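Local atomic coordinates of carbonic anhydrase (Neosartorya fumigata, PDB entry 7COI), a protein that probably catalyses the reversible hydration of carbon dioxide to hydrogencarbonate, using one zinc ion per subunit. Residues W91-K94 with C95-H99. Residues are numbered along the deposited sequence; the frame is centred on the assembly and turned at random.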
# COMPACT_ATOMS: atom_id res chain seq x y z
N TRP A 91 -9.36 -33.95 -13.26
CA TRP A 91 -7.94 -33.63 -13.50
C TRP A 91 -7.02 -34.40 -12.54
O TRP A 91 -5.99 -34.95 -12.99
CB TRP A 91 -7.76 -32.11 -13.43
CG TRP A 91 -6.32 -31.75 -13.57
CD1 TRP A 91 -5.60 -31.67 -14.73
CD2 TRP A 91 -5.41 -31.48 -12.51
NE1 TRP A 91 -4.30 -31.33 -14.45
CE2 TRP A 91 -4.16 -31.21 -13.10
CE3 TRP A 91 -5.54 -31.39 -11.12
CZ2 TRP A 91 -3.03 -30.86 -12.36
CZ3 TRP A 91 -4.42 -31.05 -10.39
CH2 TRP A 91 -3.19 -30.77 -11.00
N ALA A 92 -7.37 -34.48 -11.26
CA ALA A 92 -6.61 -35.25 -10.24
C ALA A 92 -6.60 -36.74 -10.63
O ALA A 92 -5.58 -37.39 -10.50
CB ALA A 92 -7.20 -35.06 -8.86
N ALA A 93 -7.71 -37.26 -11.13
CA ALA A 93 -7.80 -38.68 -11.57
C ALA A 93 -6.84 -38.88 -12.75
O ALA A 93 -6.05 -39.85 -12.70
CB ALA A 93 -9.22 -39.07 -11.90
N LYS A 94 -6.84 -37.96 -13.72
CA LYS A 94 -5.97 -38.05 -14.92
C LYS A 94 -4.50 -38.02 -14.48
O LYS A 94 -3.68 -38.86 -15.01
CB LYS A 94 -6.31 -36.93 -15.89
CG LYS A 94 -5.55 -36.95 -17.20
CD LYS A 94 -6.02 -35.96 -18.24
CE LYS A 94 -6.03 -34.50 -17.78
NZ LYS A 94 -4.68 -33.89 -17.67
N CYS A 95 -4.13 -37.13 -13.55
CA CYS A 95 -2.75 -37.06 -12.99
C CYS A 95 -2.35 -38.42 -12.39
O CYS A 95 -1.22 -38.91 -12.68
CB CYS A 95 -2.61 -35.96 -11.94
SG CYS A 95 -2.62 -34.31 -12.68
N SER A 96 -3.21 -38.99 -11.56
CA SER A 96 -2.96 -40.26 -10.84
C SER A 96 -2.76 -41.40 -11.86
O SER A 96 -1.83 -42.26 -11.64
CB SER A 96 -4.09 -40.54 -9.88
OG SER A 96 -4.00 -41.86 -9.37
N GLN A 97 -3.51 -41.38 -12.95
CA GLN A 97 -3.51 -42.44 -13.99
C GLN A 97 -2.31 -42.28 -14.91
O GLN A 97 -1.66 -43.34 -15.19
CB GLN A 97 -4.83 -42.43 -14.76
CG GLN A 97 -5.96 -42.99 -13.90
CD GLN A 97 -7.36 -42.50 -14.24
OE1 GLN A 97 -8.29 -42.66 -13.44
NE2 GLN A 97 -7.47 -41.86 -15.40
N GLU A 98 -2.00 -41.07 -15.37
CA GLU A 98 -1.02 -40.86 -16.46
C GLU A 98 0.35 -40.53 -15.87
O GLU A 98 1.34 -40.89 -16.53
CB GLU A 98 -1.53 -39.79 -17.42
CG GLU A 98 -2.84 -40.20 -18.07
CD GLU A 98 -3.42 -39.19 -19.04
OE1 GLU A 98 -2.76 -38.16 -19.27
OE2 GLU A 98 -4.55 -39.44 -19.53
N HIS A 99 0.45 -39.84 -14.73
CA HIS A 99 1.75 -39.35 -14.22
C HIS A 99 1.75 -39.46 -12.70
O HIS A 99 1.79 -38.44 -12.01
CB HIS A 99 2.02 -37.91 -14.71
CG HIS A 99 2.05 -37.75 -16.20
ND1 HIS A 99 3.09 -38.24 -16.98
CD2 HIS A 99 1.19 -37.15 -17.05
CE1 HIS A 99 2.85 -37.94 -18.25
NE2 HIS A 99 1.68 -37.29 -18.32
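The last turns of helix 80-98, an N-terminal arm standing away from the central sheet of this beta-class carbonic anhydrase, place Trp91 and Cys95 one above the other and illustrate how i to i+4 spacing can put a thiol onto an indole. Cys95 SG sits over one face of the Trp91 ring, 3.7 Å from the centroid of the six-membered ring and 23° off its normal, a sulfur-aromatic contact. The sulfur is displaced toward the rim, with Trp91 CE2 and CZ2 its closest ring atoms, each 3.5 Å from SG. A chi1 of 176° swings the Trp91 indole forward along the helix toward the next turn; there Cys95, with SG anti to its own carbonyl carbon, reaches back over it. Cys95 N also bonds Trp91 O at 2.9 Å, joining the same pair through its backbone. Further on, Glu98 N bonds Lys94 O at 2.8 Å, and His99 N still bonds Cys95 O, although His99 is the first residue to leave helical backbone angles. On the exposed side, Lys94 CG lies 3.6 Å from Glu98 OE2 where the two side chains cross. Bends near the end of the lysine turn NZ back toward the Trp91 side, 4.9 Å from Glu98 OE1, too far for a salt bridge; any attraction is probably weak. Trp91 and Cys95 also both pack on Leu103 of helix 102-106, while Trp91 touches Tyr257, and Ala92 Ser261, of a second subunit. These contacts belong to the N-terminal helical arm that reaches across to the partner subunit, as in other beta-class carbonic anhydrases.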